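Inactive dihydropteroate synthase 2 (Mycobacterium tuberculosis, PDB 2VP8) seems to lack dihydropteroate synthase activity, binding the pterin pyrophosphate substrate very weakly yet able to bind the inhibitor dapsone, and probably has no role in folate metabolism. Local coordinates at residues A273-A278 and A292-V297; L231-V236 and V246-S251; A138-D143 and A283-V288. One frame throughout, in Å; residues are numbered along the deposited sequence.

Contact 1: A273-A278 and A292-V297; sequences AATALA and AATRRV
Val297 of helix 291-306 reaches helix 267-280 with one methyl. Its CG1 lies 3.8 Å from Ala276 N and 4.0 Å from Ala276 CB. CG1 stands anti to the backbone N (chi1 164°), and that torsion turns it onto the backbone of the other helix. Thr275 meets the same methyl from beside Ala276, with its CG2 4.1 Å from Val297 CG1.

Val297 and Thr275 bury most of the surface in the contact; Thr294 adds less. Thr275 and Thr294 touch by methyls alone, CG2 to CG2 at 4.1 Å, and cross at about a right angle. The axes of the two segments approach to 9.9 Å and cross at -41°. The outer side, partly exposed, carries Arg295 and Arg296. Arg296 forms a salt bridge with Glu269 of the second subunit, and Ala276 packs on Leu277 of that subunit.

Both threonine hydroxyls bond to carbonyls nearby in the chain: Thr275 OG1 to Thr271 O, within its helix, and Thr294 OG1 to Glu290 O, just before helix 291-306. Their polar needs are met locally. Between the side chains the contact is made by methyl groups, without hydrogen bonds, a buried joint between two outer helices of the TIM barrel.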
ATOM      1  N   ALA B 273       1.987  -1.505   3.225  1.00 38.39           N
ATOM      2  CA  ALA B 273       1.652  -0.211   2.660  1.00 38.25           C
ATOM      3  C   ALA B 273       2.826   0.335   1.856  1.00 38.39           C
ATOM      4  O   ALA B 273       2.651   0.755   0.713  1.00 38.39           O
ATOM      5  CB  ALA B 273       1.251   0.762   3.746  1.00 38.29           C
ATOM      6  N   ALA B 274       4.016   0.310   2.456  1.00 38.46           N
ATOM      7  CA  ALA B 274       5.242   0.765   1.804  1.00 38.34           C
ATOM      8  C   ALA B 274       5.548  -0.091   0.575  1.00 38.62           C
ATOM      9  O   ALA B 274       6.008   0.419  -0.455  1.00 38.76           O
ATOM     10  CB  ALA B 274       6.397   0.724   2.771  1.00 38.09           C
ATOM     11  N   THR B 275       5.281  -1.389   0.680  1.00 38.48           N
ATOM     12  CA  THR B 275       5.532  -2.293  -0.426  1.00 38.31           C
ATOM     13  C   THR B 275       4.660  -1.854  -1.588  1.00 38.45           C
ATOM     14  O   THR B 275       5.165  -1.625  -2.694  1.00 38.36           O
ATOM     15  CB  THR B 275       5.253  -3.762  -0.028  1.00 38.51           C
ATOM     16  OG1 THR B 275       6.069  -4.106   1.104  1.00 37.99           O
ATOM     17  CG2 THR B 275       5.550  -4.713  -1.185  1.00 37.41           C
ATOM     18  N   ALA B 276       3.365  -1.696  -1.307  1.00 38.36           N
ATOM     19  CA  ALA B 276       2.371  -1.302  -2.298  1.00 38.18           C
ATOM     20  C   ALA B 276       2.813  -0.050  -3.032  1.00 38.37           C
ATOM     21  O   ALA B 276       2.934  -0.047  -4.257  1.00 38.65           O
ATOM     22  CB  ALA B 276       1.038  -1.082  -1.632  1.00 38.13           C
ATOM     23  N   LEU B 277       3.093   1.000  -2.266  1.00 38.40           N
ATOM     24  CA  LEU B 277       3.560   2.264  -2.805  1.00 38.03           C
ATOM     25  C   LEU B 277       4.819   2.098  -3.651  1.00 38.05           C
ATOM     26  O   LEU B 277       4.887   2.586  -4.773  1.00 38.19           O
ATOM     27  CB  LEU B 277       3.780   3.267  -1.672  1.00 37.71           C
ATOM     28  CG  LEU B 277       2.584   4.181  -1.348  1.00 38.30           C
ATOM     29  CD1 LEU B 277       1.302   3.413  -1.056  1.00 36.97           C
ATOM     30  CD2 LEU B 277       2.903   5.140  -0.206  1.00 37.76           C
ATOM     31  N   ALA B 278       5.804   1.385  -3.118  1.00 37.97           N
ATOM     32  CA  ALA B 278       7.059   1.190  -3.820  1.00 37.86           C
ATOM     33  C   ALA B 278       6.815   0.458  -5.143  1.00 38.23           C
ATOM     34  O   ALA B 278       7.346   0.856  -6.190  1.00 38.44           O
ATOM     35  CB  ALA B 278       8.042   0.428  -2.942  1.00 37.65           C
ATOM     36  N   ALA B 292       4.533 -14.916   0.727  1.00 38.24           N
ATOM     37  CA  ALA B 292       3.116 -14.885   0.358  1.00 37.85           C
ATOM     38  C   ALA B 292       2.406 -13.523   0.559  1.00 37.83           C
ATOM     39  O   ALA B 292       1.688 -13.064  -0.333  1.00 38.00           O
ATOM     40  CB  ALA B 292       2.362 -16.007   1.054  1.00 37.47           C
ATOM     41  N   ALA B 293       2.600 -12.883   1.715  1.00 37.48           N
ATOM     42  CA  ALA B 293       1.939 -11.606   1.999  1.00 37.28           C
ATOM     43  C   ALA B 293       2.375 -10.575   0.978  1.00 37.28           C
ATOM     44  O   ALA B 293       1.567  -9.793   0.472  1.00 36.91           O
ATOM     45  CB  ALA B 293       2.243 -11.121   3.408  1.00 36.98           C
ATOM     46  N   THR B 294       3.664 -10.598   0.665  1.00 37.55           N
ATOM     47  CA  THR B 294       4.224  -9.681  -0.315  1.00 37.70           C
ATOM     48  C   THR B 294       3.692 -10.014  -1.701  1.00 37.66           C
ATOM     49  O   THR B 294       3.281  -9.112  -2.441  1.00 37.96           O
ATOM     50  CB  THR B 294       5.751  -9.707  -0.284  1.00 37.72           C
ATOM     51  OG1 THR B 294       6.187  -9.368   1.040  1.00 38.44           O
ATOM     52  CG2 THR B 294       6.328  -8.710  -1.272  1.00 37.93           C
ATOM     53  N   ARG B 295       3.649 -11.301  -2.041  1.00 37.39           N
ATOM     54  CA  ARG B 295       3.165 -11.675  -3.357  1.00 37.28           C
ATOM     55  C   ARG B 295       1.762 -11.124  -3.585  1.00 37.66           C
ATOM     56  O   ARG B 295       1.485 -10.549  -4.643  1.00 37.70           O
ATOM     57  CB  ARG B 295       3.178 -13.178  -3.567  1.00 37.11           C
ATOM     58  CG  ARG B 295       2.952 -13.542  -5.029  1.00 36.40           C
ATOM     59  CD  ARG B 295       2.541 -14.967  -5.203  1.00 33.78           C
ATOM     60  NE  ARG B 295       1.235 -15.228  -4.613  1.00 33.84           N
ATOM     61  CZ  ARG B 295       1.039 -15.927  -3.500  1.00 33.63           C
ATOM     62  NH1 ARG B 295       2.076 -16.441  -2.840  1.00 33.42           N
ATOM     63  NH2 ARG B 295      -0.200 -16.112  -3.053  1.00 32.12           N
ATOM     64  N   ARG B 296       0.900 -11.276  -2.578  1.00 37.60           N
ATOM     65  CA  ARG B 296      -0.489 -10.840  -2.676  1.00 37.74           C
ATOM     66  C   ARG B 296      -0.636  -9.323  -2.830  1.00 38.00           C
ATOM     67  O   ARG B 296      -1.549  -8.853  -3.500  1.00 38.09           O
ATOM     68  CB  ARG B 296      -1.311 -11.389  -1.515  1.00 37.46           C
ATOM     69  CG  ARG B 296      -1.558 -12.885  -1.659  1.00 38.39           C
ATOM     70  CD  ARG B 296      -2.589 -13.409  -0.691  1.00 40.00           C
ATOM     71  NE  ARG B 296      -2.080 -13.381   0.674  1.00 41.81           N
ATOM     72  CZ  ARG B 296      -1.574 -14.429   1.321  1.00 42.82           C
ATOM     73  NH1 ARG B 296      -1.524 -15.633   0.745  1.00 42.17           N
ATOM     74  NH2 ARG B 296      -1.129 -14.265   2.563  1.00 42.91           N
ATOM     75  N   VAL B 297       0.269  -8.566  -2.216  1.00 38.47           N
ATOM     76  CA  VAL B 297       0.273  -7.113  -2.354  1.00 38.78           C
ATOM     77  C   VAL B 297       0.658  -6.727  -3.784  1.00 39.10           C
ATOM     78  O   VAL B 297      -0.065  -5.987  -4.447  1.00 39.62           O
ATOM     79  CB  VAL B 297       1.221  -6.448  -1.332  1.00 38.81           C
ATOM     80  CG1 VAL B 297       1.529  -5.015  -1.732  1.00 38.26           C
ATOM     81  CG2 VAL B 297       0.611  -6.500   0.069  1.00 38.25           C
TER

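Contact 2: L231-V236 and V246-S251; sequences LLLRHV and VLMALS
Met248 folds back through chi2 -64° and chi3 -70°, and this bend carries its CE to the two residues it touches on 231-236. Val236 has CG2 anti to its carbonyl carbon, and this branch meets the methionine. The two side chains reach toward each other tip to tip, Val236 CG2 lying 3.8 Å from Met248 CE.

Leu233 supplies the second surface. Its CD2 is 3.8 Å from Met248 CE and also 3.8 Å from Leu250 CD1. This one methyl therefore touches both Met248 and Leu250, and its side chain runs oblique to each. No hydrogen bond crosses between the segments. Contact is made through methyl groups, with Met248 SD farther from Val236 CG2 at 4.2 Å.

Helix 267-280 closes the same region. Ala274 lies against Leu233 and Leu250, and Ala278 against Met248. Leu233 also packs on Ile304 of the second subunit, so this cluster of side chains borders the dimer interface.

Strand 247-248 pairs in parallel with strand 285-288, and Met248 points outward from it to the helices. Such a layer of aliphatic side chains between barrel strands and surrounding helices is characteristic of the TIM barrel of the DHPS family.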
ATOM      1  N   LEU B 231      11.812   9.129   3.278  1.00 35.44           N
ATOM      2  CA  LEU B 231      12.093  10.017   2.152  1.00 36.41           C
ATOM      3  C   LEU B 231      12.353   9.223   0.897  1.00 37.04           C
ATOM      4  O   LEU B 231      11.704   9.437  -0.124  1.00 37.83           O
ATOM      5  CB  LEU B 231      13.317  10.891   2.401  1.00 36.42           C
ATOM      6  CG  LEU B 231      13.153  12.379   2.690  1.00 37.34           C
ATOM      7  CD1 LEU B 231      14.509  13.038   2.430  1.00 37.75           C
ATOM      8  CD2 LEU B 231      12.037  13.057   1.872  1.00 35.65           C
ATOM      9  N   LEU B 232      13.306   8.304   0.973  1.00 37.18           N
ATOM     10  CA  LEU B 232      13.646   7.513  -0.177  1.00 37.66           C
ATOM     11  C   LEU B 232      12.421   6.761  -0.662  1.00 38.09           C
ATOM     12  O   LEU B 232      12.199   6.648  -1.870  1.00 38.77           O
ATOM     13  CB  LEU B 232      14.809   6.573   0.129  1.00 37.67           C
ATOM     14  CG  LEU B 232      16.128   7.271   0.455  1.00 37.06           C
ATOM     15  CD1 LEU B 232      17.214   6.240   0.643  1.00 37.52           C
ATOM     16  CD2 LEU B 232      16.521   8.270  -0.630  1.00 37.10           C
ATOM     17  N   LEU B 233      11.613   6.274   0.278  1.00 38.20           N
ATOM     18  CA  LEU B 233      10.340   5.642  -0.058  1.00 38.43           C
ATOM     19  C   LEU B 233       9.442   6.583  -0.847  1.00 38.50           C
ATOM     20  O   LEU B 233       8.862   6.192  -1.862  1.00 38.67           O
ATOM     21  CB  LEU B 233       9.604   5.196   1.202  1.00 38.42           C
ATOM     22  CG  LEU B 233       9.786   3.756   1.654  1.00 39.24           C
ATOM     23  CD1 LEU B 233       9.206   3.551   3.068  1.00 38.76           C
ATOM     24  CD2 LEU B 233       9.140   2.828   0.641  1.00 39.73           C
ATOM     25  N   ARG B 234       9.327   7.822  -0.373  1.00 38.31           N
ATOM     26  CA  ARG B 234       8.522   8.832  -1.049  1.00 38.04           C
ATOM     27  C   ARG B 234       9.018   9.024  -2.480  1.00 37.95           C
ATOM     28  O   ARG B 234       8.240   9.359  -3.371  1.00 37.74           O
ATOM     29  CB  ARG B 234       8.602  10.153  -0.290  1.00 38.06           C
ATOM     30  CG  ARG B 234       7.583  11.196  -0.687  1.00 37.03           C
ATOM     31  CD  ARG B 234       7.248  12.057   0.530  1.00 36.46           C
ATOM     32  NE  ARG B 234       8.044  13.271   0.634  1.00 33.79           N
ATOM     33  CZ  ARG B 234       8.408  13.842   1.774  1.00 33.17           C
ATOM     34  NH1 ARG B 234       8.097  13.308   2.949  1.00 32.64           N
ATOM     35  NH2 ARG B 234       9.114  14.952   1.733  1.00 32.99           N
ATOM     36  N   HIS B 235      10.312   8.792  -2.687  1.00 37.89           N
ATOM     37  CA  HIS B 235      10.951   9.132  -3.949  1.00 38.32           C
ATOM     38  C   HIS B 235      11.347   7.934  -4.807  1.00 38.41           C
ATOM     39  O   HIS B 235      12.116   8.091  -5.767  1.00 38.61           O
ATOM     40  CB  HIS B 235      12.143  10.065  -3.712  1.00 38.38           C
ATOM     41  CG  HIS B 235      11.749  11.489  -3.475  1.00 38.89           C
ATOM     42  ND1 HIS B 235      11.304  11.947  -2.252  1.00 39.75           N
ATOM     43  CD2 HIS B 235      11.719  12.557  -4.307  1.00 39.63           C
ATOM     44  CE1 HIS B 235      11.023  13.236  -2.343  1.00 40.27           C
ATOM     45  NE2 HIS B 235      11.263  13.631  -3.580  1.00 39.27           N
ATOM     46  N   VAL B 236      10.791   6.761  -4.488  1.00 38.02           N
ATOM     47  CA  VAL B 236      11.033   5.545  -5.261  1.00 37.72           C
ATOM     48  C   VAL B 236      10.976   5.821  -6.757  1.00 37.39           C
ATOM     49  O   VAL B 236      11.926   5.514  -7.456  1.00 37.72           O
ATOM     50  CB  VAL B 236      10.081   4.373  -4.858  1.00 38.15           C
ATOM     51  CG1 VAL B 236      10.230   3.204  -5.797  1.00 37.75           C
ATOM     52  CG2 VAL B 236      10.386   3.898  -3.445  1.00 38.44           C
ATOM     53  N   VAL B 246      15.064  -1.450  -9.367  1.00 37.21           N
ATOM     54  CA  VAL B 246      15.175  -1.048  -7.974  1.00 37.14           C
ATOM     55  C   VAL B 246      14.767  -2.192  -7.049  1.00 37.25           C
ATOM     56  O   VAL B 246      13.705  -2.815  -7.222  1.00 37.04           O
ATOM     57  CB  VAL B 246      14.368   0.245  -7.692  1.00 37.11           C
ATOM     58  CG1 VAL B 246      14.227   0.504  -6.196  1.00 37.20           C
ATOM     59  CG2 VAL B 246      15.022   1.448  -8.392  1.00 37.29           C
ATOM     60  N   LEU B 247      15.651  -2.470  -6.092  1.00 37.19           N
ATOM     61  CA  LEU B 247      15.411  -3.444  -5.048  1.00 37.06           C
ATOM     62  C   LEU B 247      15.036  -2.718  -3.768  1.00 37.26           C
ATOM     63  O   LEU B 247      15.714  -1.780  -3.351  1.00 37.40           O
ATOM     64  CB  LEU B 247      16.654  -4.322  -4.827  1.00 36.78           C
ATOM     65  CG  LEU B 247      16.632  -5.329  -3.660  1.00 36.51           C
ATOM     66  CD1 LEU B 247      15.476  -6.312  -3.757  1.00 35.89           C
ATOM     67  CD2 LEU B 247      17.935  -6.086  -3.548  1.00 36.91           C
ATOM     68  N   MET B 248      13.953  -3.159  -3.144  1.00 37.58           N
ATOM     69  CA  MET B 248      13.560  -2.624  -1.857  1.00 37.97           C
ATOM     70  C   MET B 248      13.760  -3.651  -0.755  1.00 38.14           C
ATOM     71  O   MET B 248      13.504  -4.841  -0.943  1.00 37.88           O
ATOM     72  CB  MET B 248      12.106  -2.147  -1.880  1.00 38.25           C
ATOM     73  CG  MET B 248      11.774  -1.104  -2.955  1.00 38.66           C
ATOM     74  SD  MET B 248      12.641   0.464  -2.773  1.00 41.79           S
ATOM     75  CE  MET B 248      11.865   1.142  -1.312  1.00 39.97           C
ATOM     76  N   ALA B 249      14.235  -3.167   0.390  1.00 38.78           N
ATOM     77  CA  ALA B 249      14.375  -3.959   1.607  1.00 39.31           C
ATOM     78  C   ALA B 249      13.517  -3.333   2.713  1.00 39.77           C
ATOM     79  O   ALA B 249      14.039  -2.731   3.662  1.00 40.03           O
ATOM     80  CB  ALA B 249      15.837  -4.031   2.026  1.00 39.11           C
ATOM     81  N   LEU B 250      12.198  -3.479   2.575  1.00 40.02           N
ATOM     82  CA  LEU B 250      11.222  -2.822   3.461  1.00 40.35           C
ATOM     83  C   LEU B 250      10.957  -3.556   4.773  1.00 40.48           C
ATOM     84  O   LEU B 250      10.331  -2.999   5.679  1.00 40.40           O
ATOM     85  CB  LEU B 250       9.890  -2.647   2.731  1.00 40.29           C
ATOM     86  CG  LEU B 250       9.517  -1.392   1.949  1.00 40.58           C
ATOM     87  CD1 LEU B 250      10.711  -0.547   1.538  1.00 40.73           C
ATOM     88  CD2 LEU B 250       8.758  -1.842   0.725  1.00 42.19           C
ATOM     89  N   SER B 251      11.442  -4.792   4.870  1.00 40.73           N
ATOM     90  CA  SER B 251      11.097  -5.707   5.966  1.00 41.12           C
ATOM     91  C   SER B 251      11.442  -5.210   7.387  1.00 41.32           C
ATOM     92  O   SER B 251      12.194  -4.243   7.557  1.00 41.51           O
ATOM     93  CB  SER B 251      11.732  -7.074   5.706  1.00 41.00           C
ATOM     94  OG  SER B 251      10.986  -8.101   6.323  1.00 41.20           O
TER

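Contact 3: A138-D143 and A283-V288; sequences ADLIND and ARMFRV
Asn142 and Arg287 meet through their polar ends, and Leu140 and Met285 through their apolar ones. The polar pair is the closer. Asn142 ND2 lies 3.2 Å from Arg287 NE. Both atoms are donors, so this is no hydrogen bond. The amide plane stands 83° from the guanidinium plane, and the amide nitrogen approaches the guanidinium obliquely. The arginine chain is extended from CG to NE, with CG anti to the backbone N (chi1 -162°). This extension brings NE to the amide from the far strand.

Shared acidic partners are consistent with the two donors lying so close. Asn142 ND2 gives a hydrogen bond to Asp83 OD1. Arg287 NH2 makes salt bridges with Asp83 OD2 and Asp123 OD2. Asp83 thus takes one group on each of its oxygens and holds amide and guanidinium side by side. His220 also touches Arg287; by similarity it marks family members without synthase activity. Polar side chains gathered from several strands of a TIM barrel, here Asp83, Asp123, Asn142 and Arg287, are consistent with the pterin-binding pocket of active relatives.

The apolar pair is looser. Leu140 CD2 is 4.4 Å from Met285 CE, a light contact between methyls.

No backbone bond joins the two segments. The nearest CA atoms, those of Asn142 and Arg287, are 10.5 Å apart. The side chains therefore bridge the inside of the barrel. Strand 140-142 lies between strands 119-123 and 162-166 in the parallel sheet, while strand 285-288 lies between 43-49 and 247-248. Met45 of strand 43-49 touches Asn142, Met285 and Arg287. Val164 of strand 162-166 packs on Leu140 and Asn142.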
ATOM      1  N   ALA B 138      25.231 -19.685  -7.708  1.00 37.11           N
ATOM      2  CA  ALA B 138      24.582 -18.388  -7.489  1.00 36.54           C
ATOM      3  C   ALA B 138      24.645 -17.529  -8.747  1.00 36.42           C
ATOM      4  O   ALA B 138      25.639 -17.538  -9.477  1.00 36.69           O
ATOM      5  CB  ALA B 138      25.196 -17.657  -6.307  1.00 36.37           C
ATOM      6  N   ASP B 139      23.571 -16.794  -8.997  1.00 36.15           N
ATOM      7  CA  ASP B 139      23.433 -16.015 -10.217  1.00 35.83           C
ATOM      8  C   ASP B 139      23.629 -14.533  -9.943  1.00 35.36           C
ATOM      9  O   ASP B 139      23.933 -13.755 -10.852  1.00 35.43           O
ATOM     10  CB  ASP B 139      22.049 -16.248 -10.825  1.00 35.85           C
ATOM     11  CG  ASP B 139      21.671 -17.714 -10.858  1.00 37.02           C
ATOM     12  OD1 ASP B 139      22.322 -18.481 -11.598  1.00 39.18           O
ATOM     13  OD2 ASP B 139      20.732 -18.110 -10.138  1.00 38.02           O
ATOM     14  N   LEU B 140      23.462 -14.155  -8.683  1.00 34.79           N
ATOM     15  CA  LEU B 140      23.403 -12.759  -8.294  1.00 34.11           C
ATOM     16  C   LEU B 140      24.133 -12.580  -6.978  1.00 34.02           C
ATOM     17  O   LEU B 140      23.913 -13.336  -6.035  1.00 34.21           O
ATOM     18  CB  LEU B 140      21.929 -12.337  -8.159  1.00 34.27           C
ATOM     19  CG  LEU B 140      21.487 -10.966  -7.631  1.00 33.82           C
ATOM     20  CD1 LEU B 140      22.018  -9.811  -8.498  1.00 33.77           C
ATOM     21  CD2 LEU B 140      19.986 -10.918  -7.562  1.00 33.29           C
ATOM     22  N   ILE B 141      25.012 -11.588  -6.910  1.00 33.82           N
ATOM     23  CA  ILE B 141      25.627 -11.245  -5.636  1.00 33.58           C
ATOM     24  C   ILE B 141      24.841 -10.114  -4.986  1.00 33.61           C
ATOM     25  O   ILE B 141      24.644  -9.047  -5.578  1.00 33.35           O
ATOM     26  CB  ILE B 141      27.101 -10.860  -5.777  1.00 33.64           C
ATOM     27  CG1 ILE B 141      27.859 -11.923  -6.586  1.00 33.34           C
ATOM     28  CG2 ILE B 141      27.724 -10.661  -4.390  1.00 33.69           C
ATOM     29  CD1 ILE B 141      29.144 -11.439  -7.180  1.00 31.58           C
ATOM     30  N   ASN B 142      24.371 -10.374  -3.773  1.00 33.68           N
ATOM     31  CA  ASN B 142      23.673  -9.374  -2.997  1.00 33.92           C
ATOM     32  C   ASN B 142      24.594  -8.820  -1.920  1.00 34.52           C
ATOM     33  O   ASN B 142      24.545  -9.250  -0.762  1.00 34.20           O
ATOM     34  CB  ASN B 142      22.406  -9.964  -2.386  1.00 33.87           C
ATOM     35  CG  ASN B 142      21.505  -8.911  -1.787  1.00 33.24           C
ATOM     36  OD1 ASN B 142      21.715  -7.716  -1.983  1.00 32.79           O
ATOM     37  ND2 ASN B 142      20.488  -9.351  -1.052  1.00 32.15           N
ATOM     38  N   ASP B 143      25.446  -7.875  -2.327  1.00 35.22           N
ATOM     39  CA  ASP B 143      26.344  -7.187  -1.410  1.00 36.09           C
ATOM     40  C   ASP B 143      25.531  -6.307  -0.472  1.00 36.55           C
ATOM     41  O   ASP B 143      25.216  -5.158  -0.782  1.00 36.55           O
ATOM     42  CB  ASP B 143      27.393  -6.367  -2.171  1.00 36.28           C
ATOM     43  CG  ASP B 143      28.460  -5.771  -1.252  1.00 36.83           C
ATOM     44  OD1 ASP B 143      28.238  -5.724  -0.020  1.00 37.21           O
ATOM     45  OD2 ASP B 143      29.522  -5.341  -1.769  1.00 37.37           O
ATOM     46  N   ALA B 283       9.277  -0.049  -8.574  1.00 36.97           N
ATOM     47  CA  ALA B 283      10.309  -0.897  -7.975  1.00 37.24           C
ATOM     48  C   ALA B 283      10.243  -2.295  -8.602  1.00 37.25           C
ATOM     49  O   ALA B 283       9.152  -2.828  -8.809  1.00 37.79           O
ATOM     50  CB  ALA B 283      10.118  -0.963  -6.458  1.00 37.09           C
ATOM     51  N   ARG B 284      11.386  -2.893  -8.915  1.00 37.17           N
ATOM     52  CA  ARG B 284      11.357  -4.181  -9.605  1.00 37.23           C
ATOM     53  C   ARG B 284      11.317  -5.385  -8.650  1.00 37.55           C
ATOM     54  O   ARG B 284      10.680  -6.406  -8.949  1.00 37.51           O
ATOM     55  CB  ARG B 284      12.519  -4.292 -10.597  1.00 36.97           C
ATOM     56  CG  ARG B 284      12.622  -5.634 -11.318  1.00 37.47           C
ATOM     57  CD  ARG B 284      11.844  -5.702 -12.640  1.00 38.10           C
ATOM     58  NE  ARG B 284      12.075  -6.975 -13.343  1.00 39.63           N
ATOM     59  CZ  ARG B 284      13.153  -7.264 -14.085  1.00 41.44           C
ATOM     60  NH1 ARG B 284      14.139  -6.378 -14.249  1.00 41.56           N
ATOM     61  NH2 ARG B 284      13.251  -8.450 -14.681  1.00 41.81           N
ATOM     62  N   MET B 285      11.989  -5.264  -7.505  1.00 37.50           N
ATOM     63  CA  MET B 285      12.185  -6.408  -6.619  1.00 37.39           C
ATOM     64  C   MET B 285      12.032  -6.041  -5.148  1.00 37.19           C
ATOM     65  O   MET B 285      12.297  -4.904  -4.754  1.00 36.92           O
ATOM     66  CB  MET B 285      13.558  -7.034  -6.866  1.00 37.09           C
ATOM     67  CG  MET B 285      13.717  -8.426  -6.316  1.00 37.34           C
ATOM     68  SD  MET B 285      15.047  -9.338  -7.125  1.00 37.98           S
ATOM     69  CE  MET B 285      16.409  -8.747  -6.160  1.00 41.10           C
ATOM     70  N   PHE B 286      11.613  -7.020  -4.345  1.00 36.86           N
ATOM     71  CA  PHE B 286      11.403  -6.825  -2.924  1.00 36.67           C
ATOM     72  C   PHE B 286      12.021  -7.958  -2.120  1.00 36.86           C
ATOM     73  O   PHE B 286      11.696  -9.135  -2.319  1.00 36.76           O
ATOM     74  CB  PHE B 286       9.908  -6.706  -2.620  1.00 36.88           C
ATOM     75  CG  PHE B 286       9.297  -5.427  -3.100  1.00 36.72           C
ATOM     76  CD1 PHE B 286       8.749  -5.339  -4.368  1.00 37.30           C
ATOM     77  CD2 PHE B 286       9.276  -4.307  -2.283  1.00 37.75           C
ATOM     78  CE1 PHE B 286       8.202  -4.154  -4.833  1.00 37.17           C
ATOM     79  CE2 PHE B 286       8.718  -3.114  -2.730  1.00 39.16           C
ATOM     80  CZ  PHE B 286       8.181  -3.040  -4.015  1.00 38.84           C
ATOM     81  N   ARG B 287      12.916  -7.591  -1.211  1.00 36.94           N
ATOM     82  CA  ARG B 287      13.570  -8.551  -0.331  1.00 37.00           C
ATOM     83  C   ARG B 287      12.746  -8.743   0.935  1.00 37.05           C
ATOM     84  O   ARG B 287      12.558  -7.804   1.711  1.00 37.35           O
ATOM     85  CB  ARG B 287      14.976  -8.064   0.018  1.00 36.93           C
ATOM     86  CG  ARG B 287      15.886  -9.137   0.560  1.00 36.18           C
ATOM     87  CD  ARG B 287      17.266  -8.569   0.745  1.00 36.62           C
ATOM     88  NE  ARG B 287      18.212  -9.574   1.210  1.00 37.51           N
ATOM     89  CZ  ARG B 287      18.821  -9.535   2.388  1.00 37.39           C
ATOM     90  NH1 ARG B 287      18.594  -8.528   3.220  1.00 38.31           N
ATOM     91  NH2 ARG B 287      19.669 -10.494   2.725  1.00 36.62           N
ATOM     92  N   VAL B 288      12.268  -9.964   1.141  1.00 37.07           N
ATOM     93  CA  VAL B 288      11.344 -10.264   2.225  1.00 37.29           C
ATOM     94  C   VAL B 288      11.667 -11.586   2.907  1.00 37.68           C
ATOM     95  O   VAL B 288      12.384 -12.426   2.356  1.00 37.79           O
ATOM     96  CB  VAL B 288       9.858 -10.300   1.734  1.00 37.08           C
ATOM     97  CG1 VAL B 288       9.488  -9.028   1.020  1.00 37.70           C
ATOM     98  CG2 VAL B 288       9.613 -11.472   0.826  1.00 37.29           C
TER

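Overall arrangement
All three contacts gather round strand 285-288, which belongs to contact 3, pairs with strand 247-248 of contact 2 and lies between the two helices of contact 1 in sequence. The centre of contact 3 is about 2 Å from that of the chain; those of contacts 1 and 2 lie about 15 and 12 Å out, and both touch the second subunit. Arg287 N is 2.8 Å from Met248 O, probably hydrogen-bonded. Thr275 CA lies 3.5 Å from Leu250 CD2, and Phe286 CE2 3.6 Å from Ala278 CB. The side chain of His220, by similarity a mark of inactive members, is about 4 Å from that of Arg287 and about 9 Å from Met248's, so contact 3 lies nearest.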